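Metallo-beta-lactamase (Chryseobacterium indologenes, PDB 3L6N) hydrolyses the beta-lactam ring of penicillins, cephalosporins and carbapenems with the help of zinc, giving its bacterium resistance to these antibiotics. Local coordinates at residues Leu44-Trp49 / Phe73-His78; Ala99-Phe104 / Thr140-Val145. One frame throughout, in Å; residues are numbered along the deposited sequence.

Contact 1. Residues Leu44-Trp49 / Phe73-His78; sequences LFDVPW and FATHSH. With ZN (zinc ion), chain B.
D46 reaches across from the end of strand 41-45 and holds T75 with both carboxylate oxygens. D46 OD1 takes the N-H of T75 N at 2.8 Å, and D46 OD2 accepts from T75 OG1 at 2.6 Å through its syn lone pair. Both bonds come in on the inner side of the carboxylate, which fixes its rotation; the side chains cross at about a right angle. T75 OG1 sits between its backbone N and carbonyl carbon (chi1 66°), close enough to the T75 N-H for one carboxylate to take both. OD2 also forms a salt bridge with R81.

Before this, the ends of strands 41-45 and 69-73 lie side by side as parallel neighbours. F73 N donates to L44 O at 2.8 Å, almost straight at 176°, and F73 O accepts from D46 N, so F73 straddles F45. The F45 and F73 side chains lie together on one face of the sheet. The rings are tilted by 30° and offset so far that they hardly overlap, centroids 5.5 Å apart; F45 CD2 touches F73 CB at 3.7 Å. F130 meets both rings edge-to-face.

That buried end is the tight part. Beyond T75 the segments part: W49, partly exposed, does not touch 73-78, while H76 and H78 turn to a zinc ion that carries a water. H76 NE2 binds the zinc at 2.1 Å, H78 does so through ND1, and H139 is the third histidine. The chemistry implies a metal-binding loop tied at its root by a buried carboxylate, whose negative charge is probably balanced by R81.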
ATOM      1  N   LEU A  44       4.032  -7.549   4.584  1.00  4.25           N
ATOM      2  CA  LEU A  44       2.842  -6.966   3.935  1.00  4.05           C
ATOM      3  C   LEU A  44       3.010  -5.476   3.785  1.00  4.38           C
ATOM      4  O   LEU A  44       3.500  -4.808   4.702  1.00  5.23           O
ATOM      5  CB  LEU A  44       1.570  -7.188   4.761  1.00  4.03           C
ATOM      6  CG  LEU A  44       1.148  -8.613   5.065  1.00  4.49           C
ATOM      7  CD1 LEU A  44      -0.212  -8.559   5.749  1.00  5.76           C
ATOM      8  CD2 LEU A  44       1.061  -9.456   3.792  1.00  4.80           C
ATOM      9  N   PHE A  45       2.595  -4.971   2.623  1.00  3.18           N
ATOM     10  CA  PHE A  45       2.452  -3.544   2.382  1.00  3.13           C
ATOM     11  C   PHE A  45       0.984  -3.245   2.197  1.00  3.39           C
ATOM     12  O   PHE A  45       0.422  -3.474   1.123  1.00  4.19           O
ATOM     13  CB  PHE A  45       3.302  -3.100   1.185  1.00  3.01           C
ATOM     14  CG  PHE A  45       4.764  -3.311   1.409  1.00  3.94           C
ATOM     15  CD1 PHE A  45       5.375  -4.494   1.015  1.00  3.06           C
ATOM     16  CD2 PHE A  45       5.519  -2.344   2.071  1.00  4.36           C
ATOM     17  CE1 PHE A  45       6.725  -4.711   1.259  1.00  3.41           C
ATOM     18  CE2 PHE A  45       6.873  -2.551   2.313  1.00  4.29           C
ATOM     19  CZ  PHE A  45       7.475  -3.743   1.896  1.00  3.86           C
ATOM     20  N   ASP A  46       0.397  -2.739   3.283  1.00  2.59           N
ATOM     21  CA  ASP A  46      -1.049  -2.568   3.448  1.00  3.30           C
ATOM     22  C   ASP A  46      -1.745  -3.905   3.595  1.00  3.42           C
ATOM     23  O   ASP A  46      -1.200  -4.949   3.243  1.00  4.02           O
ATOM     24  CB  ASP A  46      -1.642  -1.680   2.357  1.00  3.24           C
ATOM     25  CG  ASP A  46      -1.002  -0.319   2.355  1.00  5.00           C
ATOM     26  OD1 ASP A  46      -0.886   0.245   3.459  1.00  5.67           O
ATOM     27  OD2 ASP A  46      -0.614   0.177   1.273  1.00  5.71           O
ATOM     28  N   VAL A  47      -2.951  -3.855   4.151  1.00  3.59           N
ATOM     29  CA  VAL A  47      -3.652  -5.062   4.611  1.00  3.95           C
ATOM     30  C   VAL A  47      -4.981  -5.228   3.873  1.00  4.16           C
ATOM     31  O   VAL A  47      -5.458  -4.269   3.244  1.00  5.09           O
ATOM     32  CB  VAL A  47      -3.901  -5.008   6.139  1.00  3.69           C
ATOM     33  CG1 VAL A  47      -2.582  -4.894   6.900  1.00  5.32           C
ATOM     34  CG2 VAL A  47      -4.823  -3.848   6.507  1.00  5.68           C
ATOM     35  N   PRO A  48      -5.575  -6.436   3.917  1.00  3.83           N
ATOM     36  CA  PRO A  48      -6.893  -6.583   3.276  1.00  4.06           C
ATOM     37  C   PRO A  48      -7.888  -5.522   3.711  1.00  4.32           C
ATOM     38  O   PRO A  48      -7.908  -5.111   4.878  1.00  4.45           O
ATOM     39  CB  PRO A  48      -7.346  -7.971   3.722  1.00  3.56           C
ATOM     40  CG  PRO A  48      -6.065  -8.734   3.842  1.00  4.83           C
ATOM     41  CD  PRO A  48      -5.085  -7.732   4.434  1.00  3.62           C
ATOM     42  N   TRP A  49      -8.695  -5.067   2.754  1.00  4.98           N
ATOM     43  CA  TRP A  49      -9.697  -4.029   3.007  1.00  5.27           C
ATOM     44  C   TRP A  49     -10.669  -4.444   4.110  1.00  5.44           C
ATOM     45  O   TRP A  49     -11.043  -3.630   4.958  1.00  5.56           O
ATOM     46  CB  TRP A  49     -10.461  -3.689   1.724  1.00  5.84           C
ATOM     47  CG  TRP A  49     -10.934  -2.248   1.653  1.00  5.65           C
ATOM     48  CD1 TRP A  49     -11.140  -1.376   2.699  1.00  5.34           C
ATOM     49  CD2 TRP A  49     -11.250  -1.518   0.461  1.00  5.54           C
ATOM     50  NE1 TRP A  49     -11.560  -0.156   2.225  1.00  5.30           N
ATOM     51  CE2 TRP A  49     -11.633  -0.213   0.858  1.00  6.28           C
ATOM     52  CE3 TRP A  49     -11.251  -1.843  -0.905  1.00  6.91           C
ATOM     53  CZ2 TRP A  49     -12.002   0.777  -0.068  1.00  5.90           C
ATOM     54  CZ3 TRP A  49     -11.616  -0.845  -1.835  1.00  8.37           C
ATOM     55  CH2 TRP A  49     -11.995   0.442  -1.401  1.00  8.01           C
ATOM     56  N   PHE A  73       3.699  -3.040   6.833  1.00  5.76           N
ATOM     57  CA  PHE A  73       3.928  -1.606   6.609  1.00  5.43           C
ATOM     58  C   PHE A  73       2.654  -0.950   6.083  1.00  5.26           C
ATOM     59  O   PHE A  73       2.054  -1.454   5.143  1.00  5.24           O
ATOM     60  CB  PHE A  73       5.056  -1.395   5.590  1.00  6.31           C
ATOM     61  CG  PHE A  73       6.431  -1.610   6.148  1.00  6.66           C
ATOM     62  CD1 PHE A  73       6.900  -2.893   6.440  1.00  6.85           C
ATOM     63  CD2 PHE A  73       7.276  -0.519   6.351  1.00  6.99           C
ATOM     64  CE1 PHE A  73       8.182  -3.095   6.948  1.00  7.88           C
ATOM     65  CE2 PHE A  73       8.570  -0.708   6.863  1.00  8.33           C
ATOM     66  CZ  PHE A  73       9.021  -2.003   7.160  1.00  7.31           C
ATOM     67  N   ALA A  74       2.266   0.173   6.683  1.00  5.05           N
ATOM     68  CA  ALA A  74       1.073   0.916   6.244  1.00  4.44           C
ATOM     69  C   ALA A  74       1.481   2.128   5.436  1.00  5.02           C
ATOM     70  O   ALA A  74       2.375   2.874   5.854  1.00  5.61           O
ATOM     71  CB  ALA A  74       0.255   1.369   7.467  1.00  4.52           C
ATOM     72  N   THR A  75       0.829   2.334   4.290  1.00  4.59           N
ATOM     73  CA  THR A  75       1.159   3.478   3.441  1.00  4.58           C
ATOM     74  C   THR A  75       0.278   4.712   3.676  1.00  4.20           C
ATOM     75  O   THR A  75       0.508   5.767   3.079  1.00  3.68           O
ATOM     76  CB  THR A  75       1.247   3.134   1.934  1.00  4.91           C
ATOM     77  OG1 THR A  75      -0.046   2.757   1.451  1.00  5.25           O
ATOM     78  CG2 THR A  75       2.254   2.015   1.683  1.00  5.70           C
ATOM     79  N   HIS A  76      -0.741   4.556   4.519  1.00  3.76           N
ATOM     80  CA  HIS A  76      -1.402   5.668   5.234  1.00  3.78           C
ATOM     81  C   HIS A  76      -2.425   5.105   6.223  1.00  3.73           C
ATOM     82  O   HIS A  76      -2.473   3.878   6.425  1.00  3.97           O
ATOM     83  CB  HIS A  76      -1.957   6.816   4.323  1.00  3.66           C
ATOM     84  CG  HIS A  76      -3.063   6.432   3.383  1.00  3.64           C
ATOM     85  ND1 HIS A  76      -2.833   5.826   2.166  1.00  3.97           N
ATOM     86  CD2 HIS A  76      -4.392   6.685   3.431  1.00  5.81           C
ATOM     87  CE1 HIS A  76      -3.985   5.658   1.535  1.00  5.15           C
ATOM     88  NE2 HIS A  76      -4.946   6.171   2.282  1.00  5.01           N
ATOM     89  N   SER A  77      -3.209   5.977   6.863  1.00  3.95           N
ATOM     90  CA  SER A  77      -4.001   5.551   8.021  1.00  4.68           C
ATOM     91  C   SER A  77      -5.334   4.889   7.713  1.00  5.30           C
ATOM     92  O   SER A  77      -5.955   4.341   8.617  1.00  5.23           O
ATOM     93  CB  SER A  77      -4.268   6.732   8.954  1.00  4.50           C
ATOM     94  OG  SER A  77      -5.241   7.598   8.381  1.00  5.40           O
ATOM     95  N   HIS A  78      -5.773   4.949   6.459  1.00  5.41           N
ATOM     96  CA  HIS A  78      -7.113   4.494   6.094  1.00  6.04           C
ATOM     97  C   HIS A  78      -7.312   2.984   6.198  1.00  6.30           C
ATOM     98  O   HIS A  78      -6.354   2.213   6.251  1.00  6.46           O
ATOM     99  CB  HIS A  78      -7.460   4.966   4.680  1.00  5.51           C
ATOM    100  CG  HIS A  78      -7.760   6.429   4.583  1.00  5.21           C
ATOM    101  ND1 HIS A  78      -7.720   7.115   3.386  1.00  6.90           N
ATOM    102  CD2 HIS A  78      -8.123   7.331   5.527  1.00  7.58           C
ATOM    103  CE1 HIS A  78      -8.062   8.376   3.602  1.00  7.44           C
ATOM    104  NE2 HIS A  78      -8.295   8.535   4.889  1.00  7.95           N
TER
HETATM  105 ZN    ZN B 301      -6.915   6.513   1.645  1.00  9.28          ZN
HETATM  106  O   HOH W   1      -7.594   4.877   0.929  1.00 10.54           O

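Contact 2. Residues Ala99-Phe104 / Thr140-Val145; sequences AKTNEF and TADNVV
The loop that follows the zinc ligand H139 packs here against the first turns of helix 99-107, and D142 is its point of attachment. D142 OD2 accepts a hydrogen bond from T101 OG1 at 2.7 Å, met on the anti side and 23° out of the carboxylate plane. T101 OG1 lies beside its backbone N (chi1 -71°), which turns it to D142; the side chains cross at about a right angle. The other oxygen, D142 OD1, accepts from T140 OG1 at 2.7 Å within the loop, so each oxygen of this buried carboxylate is held by a threonine hydroxyl.

F104, one turn further along the helix, brings its ring edge to the same group: CE1 is 3.5 Å from D142 OD1, with ring and carboxylate planes 69° apart. The edge also reaches A141, F104 CZ to A141 CB at 4.0 Å. At the outer margin, K100 touches D142 through CB alone, and its longer part turns off from the loop.

Helix 99-107 follows directly on strand 94-97 of the seven-strand sheet, whereas the loop runs into strand 145-148 of the five-strand sheet, so the contact joins elements belonging to the two halves of the fold.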
ATOM      1  N   ALA A  99       5.217   8.514  11.816  1.00  6.92           N
ATOM      2  CA  ALA A  99       4.665   9.288  12.927  1.00  7.56           C
ATOM      3  C   ALA A  99       3.335   9.950  12.554  1.00  7.60           C
ATOM      4  O   ALA A  99       2.384   9.907  13.335  1.00  8.31           O
ATOM      5  CB  ALA A  99       5.679  10.318  13.410  1.00  7.93           C
ATOM      6  N   LYS A 100       3.254  10.513  11.345  1.00  6.78           N
ATOM      7  CA  LYS A 100       2.026  11.175  10.883  1.00  6.99           C
ATOM      8  C   LYS A 100       0.852  10.205  10.801  1.00  6.65           C
ATOM      9  O   LYS A 100      -0.262  10.513  11.223  1.00  6.74           O
ATOM     10  CB  LYS A 100       2.251  11.849   9.522  1.00  7.37           C
ATOM     11  CG  LYS A 100       3.273  12.985   9.561  1.00 10.27           C
ATOM     12  CD  LYS A 100       2.717  14.236  10.244  1.00 13.41           C
ATOM     13  CE  LYS A 100       3.725  15.391  10.195  1.00 16.29           C
ATOM     14  NZ  LYS A 100       3.158  16.671  10.731  1.00 17.75           N
ATOM     15  N   THR A 101       1.118   9.022  10.257  1.00  6.46           N
ATOM     16  CA  THR A 101       0.080   8.010  10.118  1.00  6.10           C
ATOM     17  C   THR A 101      -0.409   7.576  11.497  1.00  6.07           C
ATOM     18  O   THR A 101      -1.611   7.433  11.720  1.00  6.05           O
ATOM     19  CB  THR A 101       0.600   6.825   9.284  1.00  5.29           C
ATOM     20  OG1 THR A 101       0.719   7.251   7.923  1.00  5.63           O
ATOM     21  CG2 THR A 101      -0.363   5.633   9.335  1.00  5.90           C
ATOM     22  N   ASN A 102       0.527   7.390  12.424  1.00  6.42           N
ATOM     23  CA  ASN A 102       0.160   7.044  13.788  1.00  6.93           C
ATOM     24  C   ASN A 102      -0.667   8.118  14.463  1.00  6.97           C
ATOM     25  O   ASN A 102      -1.581   7.795  15.200  1.00  7.69           O
ATOM     26  CB  ASN A 102       1.397   6.708  14.627  1.00  6.73           C
ATOM     27  CG  ASN A 102       1.870   5.287  14.397  1.00  7.64           C
ATOM     28  OD1 ASN A 102       1.072   4.402  14.079  1.00  6.80           O
ATOM     29  ND2 ASN A 102       3.167   5.057  14.558  1.00  8.70           N
ATOM     30  N   GLU A 103      -0.351   9.386  14.207  1.00  7.43           N
ATOM     31  CA  GLU A 103      -1.127  10.487  14.768  1.00  7.63           C
ATOM     32  C   GLU A 103      -2.567  10.435  14.276  1.00  7.52           C
ATOM     33  O   GLU A 103      -3.496  10.687  15.042  1.00  7.91           O
ATOM     34  CB  GLU A 103      -0.499  11.818  14.393  1.00  8.02           C
ATOM     35  CG  GLU A 103       0.707  12.167  15.231  1.00 10.52           C
ATOM     36  CD  GLU A 103       1.594  13.201  14.570  1.00 13.43           C
ATOM     37  OE1 GLU A 103       1.219  13.751  13.509  1.00 13.97           O
ATOM     38  OE2 GLU A 103       2.682  13.463  15.121  1.00 15.83           O
ATOM     39  N   PHE A 104      -2.752  10.094  12.998  1.00  7.31           N
ATOM     40  CA  PHE A 104      -4.095   9.946  12.441  1.00  7.60           C
ATOM     41  C   PHE A 104      -4.830   8.737  13.026  1.00  7.51           C
ATOM     42  O   PHE A 104      -6.005   8.826  13.356  1.00  8.27           O
ATOM     43  CB  PHE A 104      -4.045   9.814  10.915  1.00  7.11           C
ATOM     44  CG  PHE A 104      -3.796  11.112  10.178  1.00  7.52           C
ATOM     45  CD1 PHE A 104      -3.520  11.076   8.813  1.00  8.40           C
ATOM     46  CD2 PHE A 104      -3.844  12.354  10.819  1.00  8.72           C
ATOM     47  CE1 PHE A 104      -3.313  12.240   8.083  1.00  8.80           C
ATOM     48  CE2 PHE A 104      -3.628  13.546  10.100  1.00  8.49           C
ATOM     49  CZ  PHE A 104      -3.362  13.486   8.720  1.00  7.50           C
ATOM     50  N   THR A 140      -3.918  11.855   0.916  1.00  6.51           N
ATOM     51  CA  THR A 140      -3.991  12.295   2.308  1.00  6.55           C
ATOM     52  C   THR A 140      -2.711  13.055   2.656  1.00  6.83           C
ATOM     53  O   THR A 140      -1.778  13.130   1.839  1.00  7.12           O
ATOM     54  CB  THR A 140      -4.087  11.102   3.268  1.00  6.27           C
ATOM     55  OG1 THR A 140      -3.005  10.205   2.990  1.00  6.76           O
ATOM     56  CG2 THR A 140      -5.429  10.373   3.120  1.00  5.93           C
ATOM     57  N   ALA A 141      -2.644  13.598   3.873  1.00  6.40           N
ATOM     58  CA  ALA A 141      -1.451  14.327   4.299  1.00  6.95           C
ATOM     59  C   ALA A 141      -0.293  13.385   4.622  1.00  6.87           C
ATOM     60  O   ALA A 141       0.869  13.802   4.643  1.00  7.31           O
ATOM     61  CB  ALA A 141      -1.769  15.209   5.513  1.00  7.52           C
ATOM     62  N   ASP A 142      -0.614  12.117   4.882  1.00  6.19           N
ATOM     63  CA  ASP A 142       0.373  11.144   5.360  1.00  6.06           C
ATOM     64  C   ASP A 142       0.770  10.090   4.326  1.00  5.50           C
ATOM     65  O   ASP A 142       1.574   9.199   4.619  1.00  6.64           O
ATOM     66  CB  ASP A 142      -0.119  10.451   6.648  1.00  5.61           C
ATOM     67  CG  ASP A 142      -1.363   9.579   6.422  1.00  4.70           C
ATOM     68  OD1 ASP A 142      -2.229   9.956   5.609  1.00  5.87           O
ATOM     69  OD2 ASP A 142      -1.482   8.519   7.084  1.00  6.12           O
ATOM     70  N   ASN A 143       0.196  10.156   3.132  1.00  5.77           N
ATOM     71  CA  ASN A 143       0.475   9.095   2.157  1.00  6.08           C
ATOM     72  C   ASN A 143       1.955   8.964   1.811  1.00  6.33           C
ATOM     73  O   ASN A 143       2.647   9.965   1.604  1.00  7.29           O
ATOM     74  CB  ASN A 143      -0.419   9.162   0.899  1.00  5.78           C
ATOM     75  CG  ASN A 143      -0.421  10.525   0.190  1.00  6.78           C
ATOM     76  OD1 ASN A 143      -1.367  10.813  -0.536  1.00  7.19           O
ATOM     77  ND2 ASN A 143       0.630  11.328   0.352  1.00  6.24           N
ATOM     78  N   VAL A 144       2.424   7.721   1.777  1.00  5.84           N
ATOM     79  CA  VAL A 144       3.801   7.413   1.405  1.00  5.62           C
ATOM     80  C   VAL A 144       3.790   6.385   0.278  1.00  5.65           C
ATOM     81  O   VAL A 144       2.781   5.718   0.053  1.00  5.28           O
ATOM     82  CB  VAL A 144       4.632   6.886   2.600  1.00  5.57           C
ATOM     83  CG1 VAL A 144       4.853   7.995   3.624  1.00  6.00           C
ATOM     84  CG2 VAL A 144       3.958   5.660   3.258  1.00  4.72           C
ATOM     85  N   VAL A 145       4.916   6.278  -0.423  1.00  5.78           N
ATOM     86  CA  VAL A 145       5.101   5.294  -1.488  1.00  6.21           C
ATOM     87  C   VAL A 145       6.202   4.320  -1.062  1.00  6.19           C
ATOM     88  O   VAL A 145       6.985   4.621  -0.159  1.00  5.83           O
ATOM     89  CB  VAL A 145       5.478   5.971  -2.837  1.00  6.46           C
ATOM     90  CG1 VAL A 145       4.375   6.940  -3.302  1.00  7.54           C
ATOM     91  CG2 VAL A 145       6.857   6.691  -2.749  1.00  7.41           C
TER

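Contacts 1 and 2 lie with their centres 11 Å apart and meet along the 73-78 loop. T75, held by D46 in contact 1, probably accepts a backbone hydrogen bond at its O from V144 N of contact 2, 3.0 Å away. D142 OD2 packs 3.3 Å from H76 CB and receives a weak hydrogen bond from S77 N, while T140 CG2 comes within 3.3 Å of H78 CE1. Contact 2 is therefore second shell to the three-histidine zinc site, with the nearest D142 side-chain atom about 7 Å from that zinc. The other zinc, bound by D80, C158 and H200, lies about 4 Å from the nearest atom of the H76 side chain.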